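Local atomic coordinates of halorhodopsin (Halobacterium salinarum, PDB entry 2JAF), a protein that pumps chloride ions across the membrane of a halophilic archaeon, using light absorbed by its bound retinal chromophore. Residues A[86-98]-A[151-163]. The protein carries 2 engineered substitutions. Residues are numbered along the deposited sequence; the frame is centred on the assembly and turned at random.
Sequences VGMIEMPAGHALA and AAMTTSALLFRWA. With BOG (octyl beta-D-glucopyranoside), chain F.
Pro92, Leu158 and Ile89 bury the most surface where a beta hairpin folds over the loop joining two helices of the seven-helix microbial rhodopsin bundle. Strand 87-90, paired antiparallel with 101-104, runs on through a type II turn from Pro92 to His95; strand 87-90 and the turn lie against the loop between helices 131-153 and 158-180, mainly on Thr155. The proline ring sits over the start of the second helix: its CB meets Thr155 O at 3.4 Å, while CG lies on the backbone N of Leu158 and against CD of Arg161. Leu158 reaches back over the turn because its CG stands anti to the backbone N (chi1 -169°); CD2 then packs on Gly94 C at 3.5 Å and CD1 comes in at the edge of the His95 ring. The same two methyls also touch a bound octyl glucoside, whose O2 accepts a hydrogen bond from Trp162 NE1 and whose O3 accepts one from Ala96 N. Ile89 splits its branches, CD1 crossing the bent end of Met153 at CE and CG2 pressed tightly on Thr155 CG2 at 3.3 Å.

No direct hydrogen bond joins the two segments. Two waters bridge them instead, one donating to both Glu90 O and Thr155 O, the other donating to Ala93 O and accepting from Leu158 N. Arg161, whose CD packs against the proline, has its guanidinium fixed by carbonyls: NH1 donates to Ala152 O and Thr154 O, and NH2 to Glu219 O. Met91 SD lies over the centre of one face of this guanidinium, 3.8 Å above the plane, with Ala151 O over the opposite face.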
ATOM      1  N   VAL A  86       8.492  18.339   0.799  1.00 23.54           N
ATOM      2  CA  VAL A  86       9.718  18.821   1.424  1.00 24.40           C
ATOM      3  C   VAL A  86       9.280  19.551   2.682  1.00 26.12           C
ATOM      4  O   VAL A  86       8.270  20.247   2.671  1.00 26.16           O
ATOM      5  CB  VAL A  86      10.484  19.818   0.524  1.00 27.16           C
ATOM      6  CG1 VAL A  86      11.769  20.262   1.220  1.00 25.88           C
ATOM      7  CG2 VAL A  86      10.815  19.174  -0.807  1.00 26.80           C
ATOM      8  N   GLY A  87      10.025  19.381   3.768  1.00 26.53           N
ATOM      9  CA  GLY A  87       9.663  20.050   5.006  1.00 27.94           C
ATOM     10  C   GLY A  87      10.863  20.358   5.877  1.00 29.22           C
ATOM     11  O   GLY A  87      11.964  19.875   5.626  1.00 30.75           O
ATOM     12  N   MET A  88      10.652  21.176   6.902  1.00 28.18           N
ATOM     13  CA  MET A  88      11.729  21.534   7.814  1.00 29.17           C
ATOM     14  C   MET A  88      11.553  20.711   9.081  1.00 27.62           C
ATOM     15  O   MET A  88      10.464  20.671   9.658  1.00 27.92           O
ATOM     16  CB  MET A  88      11.682  23.031   8.140  1.00 31.77           C
ATOM     17  CG  MET A  88      11.952  23.943   6.951  1.00 35.11           C
ATOM     18  SD  MET A  88      13.540  23.646   6.137  1.00 39.76           S
ATOM     19  CE  MET A  88      14.686  23.955   7.457  1.00 42.18           C
ATOM     20  N   ILE A  89      12.620  20.040   9.497  1.00 24.78           N
ATOM     21  CA  ILE A  89      12.581  19.197  10.689  1.00 24.45           C
ATOM     22  C   ILE A  89      13.618  19.675  11.698  1.00 23.07           C
ATOM     23  O   ILE A  89      14.756  19.956  11.336  1.00 20.89           O
ATOM     24  CB  ILE A  89      12.899  17.717  10.345  1.00 25.13           C
ATOM     25  CG1 ILE A  89      12.043  17.236   9.160  1.00 27.36           C
ATOM     26  CG2 ILE A  89      12.643  16.845  11.566  1.00 27.18           C
ATOM     27  CD1 ILE A  89      10.560  17.208   9.428  1.00 30.86           C
ATOM     28  N   GLU A  90      13.225  19.768  12.964  1.00 22.93           N
ATOM     29  CA  GLU A  90      14.150  20.208  13.994  1.00 24.98           C
ATOM     30  C   GLU A  90      14.950  19.025  14.519  1.00 22.61           C
ATOM     31  O   GLU A  90      14.377  18.051  14.995  1.00 22.45           O
ATOM     32  CB  GLU A  90      13.392  20.859  15.148  1.00 27.64           C
ATOM     33  CG  GLU A  90      14.306  21.459  16.198  1.00 33.10           C
ATOM     34  CD  GLU A  90      13.539  22.222  17.257  1.00 37.46           C
ATOM     35  OE1 GLU A  90      12.798  23.159  16.893  1.00 39.98           O
ATOM     36  OE2 GLU A  90      13.680  21.883  18.451  1.00 41.34           O
ATOM     37  N   MET A  91      16.274  19.111  14.442  1.00 21.88           N
ATOM     38  CA  MET A  91      17.121  18.020  14.917  1.00 21.09           C
ATOM     39  C   MET A  91      17.183  17.998  16.440  1.00 21.30           C
ATOM     40  O   MET A  91      17.272  19.043  17.087  1.00 20.05           O
ATOM     41  CB  MET A  91      18.526  18.143  14.319  1.00 23.27           C
ATOM     42  CG  MET A  91      18.550  17.998  12.805  1.00 23.66           C
ATOM     43  SD  MET A  91      17.948  16.372  12.246  1.00 24.95           S
ATOM     44  CE  MET A  91      16.202  16.691  11.985  1.00 26.58           C
ATOM     45  N   PRO A  92      17.133  16.796  17.035  1.00 21.20           N
ATOM     46  CA  PRO A  92      17.171  16.572  18.487  1.00 22.04           C
ATOM     47  C   PRO A  92      18.551  16.699  19.114  1.00 22.40           C
ATOM     48  O   PRO A  92      19.563  16.673  18.418  1.00 23.51           O
ATOM     49  CB  PRO A  92      16.628  15.155  18.621  1.00 21.95           C
ATOM     50  CG  PRO A  92      17.210  14.489  17.413  1.00 22.08           C
ATOM     51  CD  PRO A  92      16.960  15.519  16.317  1.00 22.28           C
ATOM     52  N   ALA A  93      18.578  16.832  20.439  1.00 23.97           N
ATOM     53  CA  ALA A  93      19.828  16.943  21.184  1.00 25.62           C
ATOM     54  C   ALA A  93      20.757  15.791  20.809  1.00 26.90           C
ATOM     55  O   ALA A  93      20.314  14.649  20.642  1.00 25.65           O
ATOM     56  CB  ALA A  93      19.544  16.917  22.682  1.00 25.80           C
ATOM     57  N   GLY A  94      22.044  16.093  20.686  1.00 26.44           N
ATOM     58  CA  GLY A  94      23.006  15.064  20.330  1.00 28.41           C
ATOM     59  C   GLY A  94      23.393  15.114  18.866  1.00 27.23           C
ATOM     60  O   GLY A  94      24.504  14.741  18.501  1.00 27.11           O
ATOM     61  N   HIS A  95      22.470  15.572  18.022  1.00 27.06           N
ATOM     62  CA  HIS A  95      22.719  15.682  16.589  1.00 26.13           C
ATOM     63  C   HIS A  95      23.676  16.844  16.354  1.00 28.19           C
ATOM     64  O   HIS A  95      23.678  17.813  17.115  1.00 27.55           O
ATOM     65  CB  HIS A  95      21.397  15.923  15.845  1.00 26.20           C
ATOM     66  CG  HIS A  95      21.525  15.910  14.352  1.00 25.87           C
ATOM     67  ND1 HIS A  95      22.095  16.946  13.642  1.00 26.64           N
ATOM     68  CD2 HIS A  95      21.145  14.988  13.434  1.00 25.54           C
ATOM     69  CE1 HIS A  95      22.060  16.663  12.352  1.00 27.25           C
ATOM     70  NE2 HIS A  95      21.488  15.481  12.198  1.00 26.71           N
ATOM     71  N   ALA A  96      24.492  16.744  15.309  1.00 28.21           N
ATOM     72  CA  ALA A  96      25.453  17.795  14.994  1.00 29.51           C
ATOM     73  C   ALA A  96      24.781  19.153  14.831  1.00 29.49           C
ATOM     74  O   ALA A  96      25.391  20.189  15.097  1.00 30.06           O
ATOM     75  CB  ALA A  96      26.223  17.438  13.721  1.00 30.99           C
ATOM     76  N   LEU A  97      23.524  19.146  14.398  1.00 27.97           N
ATOM     77  CA  LEU A  97      22.778  20.384  14.196  1.00 26.99           C
ATOM     78  C   LEU A  97      21.581  20.470  15.139  1.00 26.05           C
ATOM     79  O   LEU A  97      20.545  21.031  14.789  1.00 23.86           O
ATOM     80  CB  LEU A  97      22.298  20.465  12.744  1.00 28.81           C
ATOM     81  CG  LEU A  97      23.415  20.304  11.704  1.00 30.96           C
ATOM     82  CD1 LEU A  97      22.832  20.185  10.305  1.00 31.52           C
ATOM     83  CD2 LEU A  97      24.360  21.484  11.804  1.00 31.05           C
ATOM     84  N   ALA A  98      21.724  19.902  16.332  1.00 24.48           N
ATOM     85  CA  ALA A  98      20.646  19.916  17.314  1.00 25.23           C
ATOM     86  C   ALA A  98      20.153  21.339  17.544  1.00 25.72           C
ATOM     87  O   ALA A  98      20.955  22.256  17.674  1.00 25.92           O
ATOM     88  CB  ALA A  98      21.135  19.321  18.624  1.00 25.45           C
ATOM     89  N   ALA A 151      12.629   7.368  10.362  1.00 22.00           N
ATOM     90  CA  ALA A 151      13.909   7.833  10.886  1.00 20.34           C
ATOM     91  C   ALA A 151      14.068   9.332  10.628  1.00 22.92           C
ATOM     92  O   ALA A 151      14.510  10.080  11.503  1.00 21.66           O
ATOM     93  CB  ALA A 151      15.055   7.056  10.234  1.00 21.28           C
ATOM     94  N   ALA A 152      13.707   9.767   9.421  1.00 20.61           N
ATOM     95  CA  ALA A 152      13.818  11.175   9.052  1.00 20.92           C
ATOM     96  C   ALA A 152      12.817  12.076   9.781  1.00 21.17           C
ATOM     97  O   ALA A 152      13.136  13.210  10.135  1.00 22.00           O
ATOM     98  CB  ALA A 152      13.643  11.329   7.541  1.00 23.72           C
ATOM     99  N   MET A 153      11.610  11.572  10.009  1.00 22.39           N
ATOM    100  CA  MET A 153      10.563  12.365  10.662  1.00 20.86           C
ATOM    101  C   MET A 153      10.608  12.408  12.189  1.00 22.86           C
ATOM    102  O   MET A 153       9.966  13.263  12.802  1.00 20.17           O
ATOM    103  CB  MET A 153       9.184  11.862  10.229  1.00 24.54           C
ATOM    104  CG  MET A 153       8.907  11.996   8.741  1.00 25.55           C
ATOM    105  SD  MET A 153       8.926  13.704   8.153  1.00 30.36           S
ATOM    106  CE  MET A 153      10.647  13.840   7.542  1.00 27.78           C
ATOM    107  N   THR A 154      11.350  11.490  12.805  1.00 22.27           N
ATOM    108  CA  THR A 154      11.436  11.435  14.263  1.00 21.20           C
ATOM    109  C   THR A 154      12.255  12.594  14.834  1.00 22.18           C
ATOM    110  O   THR A 154      13.386  12.824  14.422  1.00 22.43           O
ATOM    111  CB  THR A 154      12.032  10.087  14.698  1.00 22.45           C
ATOM    112  OG1 THR A 154      11.113   9.045  14.342  1.00 21.43           O
ATOM    113  CG2 THR A 154      12.285  10.057  16.211  1.00 21.60           C
ATOM    114  N   THR A 155      11.677  13.319  15.789  1.00 21.41           N
ATOM    115  CA  THR A 155      12.357  14.475  16.366  1.00 23.88           C
ATOM    116  C   THR A 155      12.538  14.466  17.878  1.00 24.02           C
ATOM    117  O   THR A 155      13.266  15.310  18.413  1.00 22.90           O
ATOM    118  CB  THR A 155      11.599  15.770  16.031  1.00 27.27           C
ATOM    119  OG1 THR A 155      10.275  15.693  16.579  1.00 29.49           O
ATOM    120  CG2 THR A 155      11.512  15.970  14.526  1.00 26.56           C
ATOM    121  N   SER A 156      11.901  13.528  18.573  1.00 22.31           N
ATOM    122  CA  SER A 156      11.990  13.518  20.032  1.00 22.58           C
ATOM    123  C   SER A 156      13.357  13.161  20.600  1.00 23.50           C
ATOM    124  O   SER A 156      13.795  13.759  21.587  1.00 22.81           O
ATOM    125  CB  SER A 156      10.913  12.601  20.634  1.00 24.44           C
ATOM    126  OG  SER A 156      11.144  11.238  20.315  1.00 26.05           O
ATOM    127  N   ALA A 157      14.036  12.196  19.985  1.00 23.49           N
ATOM    128  CA  ALA A 157      15.347  11.790  20.457  1.00 21.95           C
ATOM    129  C   ALA A 157      16.200  11.189  19.346  1.00 22.55           C
ATOM    130  O   ALA A 157      15.692  10.496  18.468  1.00 22.02           O
ATOM    131  CB  ALA A 157      15.200  10.784  21.612  1.00 25.34           C
ATOM    132  N   LEU A 158      17.500  11.462  19.396  1.00 20.95           N
ATOM    133  CA  LEU A 158      18.445  10.953  18.412  1.00 22.27           C
ATOM    134  C   LEU A 158      18.406   9.423  18.388  1.00 23.56           C
ATOM    135  O   LEU A 158      18.481   8.801  17.327  1.00 22.55           O
ATOM    136  CB  LEU A 158      19.863  11.443  18.752  1.00 22.80           C
ATOM    137  CG  LEU A 158      20.967  11.245  17.707  1.00 23.92           C
ATOM    138  CD1 LEU A 158      20.575  11.936  16.399  1.00 22.31           C
ATOM    139  CD2 LEU A 158      22.282  11.820  18.233  1.00 24.44           C
ATOM    140  N   LEU A 159      18.273   8.823  19.565  1.00 24.14           N
ATOM    141  CA  LEU A 159      18.208   7.371  19.692  1.00 22.98           C
ATOM    142  C   LEU A 159      17.176   6.721  18.760  1.00 22.27           C
ATOM    143  O   LEU A 159      17.463   5.730  18.083  1.00 21.29           O
ATOM    144  CB  LEU A 159      17.871   6.994  21.135  1.00 24.58           C
ATOM    145  CG  LEU A 159      17.426   5.544  21.354  1.00 27.86           C
ATOM    146  CD1 LEU A 159      18.580   4.609  21.029  1.00 29.04           C
ATOM    147  CD2 LEU A 159      16.956   5.351  22.793  1.00 30.98           C
ATOM    148  N   PHE A 160      15.970   7.271  18.735  1.00 20.64           N
ATOM    149  CA  PHE A 160      14.916   6.710  17.902  1.00 21.21           C
ATOM    150  C   PHE A 160      15.153   6.902  16.407  1.00 20.18           C
ATOM    151  O   PHE A 160      14.759   6.052  15.605  1.00 22.07           O
ATOM    152  CB  PHE A 160      13.561   7.280  18.321  1.00 19.30           C
ATOM    153  CG  PHE A 160      13.175   6.915  19.728  1.00 21.95           C
ATOM    154  CD1 PHE A 160      13.010   5.582  20.088  1.00 21.41           C
ATOM    155  CD2 PHE A 160      12.989   7.899  20.695  1.00 23.12           C
ATOM    156  CE1 PHE A 160      12.665   5.230  21.398  1.00 25.42           C
ATOM    157  CE2 PHE A 160      12.643   7.561  22.009  1.00 22.72           C
ATOM    158  CZ  PHE A 160      12.482   6.230  22.362  1.00 21.30           C
ATOM    159  N   ARG A 161      15.797   8.004  16.027  1.00 20.36           N
ATOM    160  CA  ARG A 161      16.096   8.235  14.615  1.00 20.66           C
ATOM    161  C   ARG A 161      16.995   7.095  14.130  1.00 20.19           C
ATOM    162  O   ARG A 161      16.747   6.493  13.084  1.00 20.19           O
ATOM    163  CB  ARG A 161      16.821   9.573  14.414  1.00 21.48           C
ATOM    164  CG  ARG A 161      15.967  10.809  14.662  1.00 21.11           C
ATOM    165  CD  ARG A 161      16.767  12.092  14.444  1.00 18.44           C
ATOM    166  NE  ARG A 161      17.205  12.285  13.056  1.00 20.30           N
ATOM    167  CZ  ARG A 161      16.438  12.774  12.083  1.00 19.30           C
ATOM    168  NH1 ARG A 161      15.184  13.126  12.337  1.00 21.50           N
ATOM    169  NH2 ARG A 161      16.923  12.922  10.855  1.00 20.35           N
ATOM    170  N   TRP A 162      18.034   6.790  14.900  1.00 20.22           N
ATOM    171  CA  TRP A 162      18.952   5.728  14.514  1.00 19.36           C
ATOM    172  C   TRP A 162      18.395   4.324  14.699  1.00 20.31           C
ATOM    173  O   TRP A 162      18.802   3.395  13.991  1.00 22.61           O
ATOM    174  CB  TRP A 162      20.286   5.887  15.250  1.00 20.47           C
ATOM    175  CG  TRP A 162      21.113   7.000  14.666  1.00 20.89           C
ATOM    176  CD1 TRP A 162      21.291   8.250  15.183  1.00 20.99           C
ATOM    177  CD2 TRP A 162      21.834   6.973  13.424  1.00 20.99           C
ATOM    178  NE1 TRP A 162      22.075   9.004  14.339  1.00 19.15           N
ATOM    179  CE2 TRP A 162      22.423   8.248  13.254  1.00 21.05           C
ATOM    180  CE3 TRP A 162      22.037   5.996  12.438  1.00 21.11           C
ATOM    181  CZ2 TRP A 162      23.205   8.576  12.132  1.00 20.10           C
ATOM    182  CZ3 TRP A 162      22.815   6.320  11.319  1.00 21.46           C
ATOM    183  CH2 TRP A 162      23.389   7.604  11.180  1.00 21.31           C
ATOM    184  N   ALA A 163      17.473   4.148  15.640  1.00 19.78           N
ATOM    185  CA  ALA A 163      16.879   2.831  15.826  1.00 18.43           C
ATOM    186  C   ALA A 163      16.054   2.503  14.573  1.00 19.11           C
ATOM    187  O   ALA A 163      16.038   1.361  14.110  1.00 20.23           O
ATOM    188  CB  ALA A 163      15.993   2.814  17.079  1.00 17.98           C
TER
HETATM  189  C1  BOG F 801      25.365  10.570  15.936  1.00 55.99           C
HETATM  190  O1  BOG F 801      24.487   9.527  16.367  1.00 56.88           O
HETATM  191  C2  BOG F 801      24.542  11.757  15.333  1.00 55.92           C
HETATM  192  O2  BOG F 801      23.751  11.293  14.234  1.00 52.00           O
HETATM  193  C3  BOG F 801      25.523  12.885  14.882  1.00 55.97           C
HETATM  194  O3  BOG F 801      24.801  13.980  14.323  1.00 54.75           O
HETATM  195  C4  BOG F 801      26.342  13.351  16.110  1.00 57.30           C
HETATM  196  O4  BOG F 801      27.254  14.393  15.746  1.00 58.64           O
HETATM  197  C5  BOG F 801      27.131  12.141  16.714  1.00 57.60           C
HETATM  198  O5  BOG F 801      26.189  11.073  17.072  1.00 57.23           O
HETATM  199  C6  BOG F 801      27.935  12.576  17.953  1.00 59.11           C
HETATM  200  O6  BOG F 801      27.098  12.762  19.100  1.00 60.26           O
HETATM  201  C1' BOG F 801      25.190   8.415  16.920  1.00 55.32           C
HETATM  202  C2' BOG F 801      24.325   7.183  16.853  1.00 54.97           C
HETATM  203  C3' BOG F 801      24.830   6.299  15.745  1.00 54.39           C
HETATM  204  C4' BOG F 801      24.022   5.026  15.603  1.00 54.57           C
HETATM  205  C5' BOG F 801      24.567   4.167  14.470  1.00 54.83           C
HETATM  206  C6' BOG F 801      23.571   3.086  14.088  1.00 54.77           C
HETATM  207  C7' BOG F 801      24.079   2.221  12.969  1.00 54.59           C
HETATM  208  C8' BOG F 801      23.056   1.164  12.626  1.00 54.34           C
HETATM  209  O   HOH W   1      13.874  17.850  17.689  1.00 37.53           O
HETATM  210  O   HOH W   2      18.315  13.209  21.573  1.00 24.17           O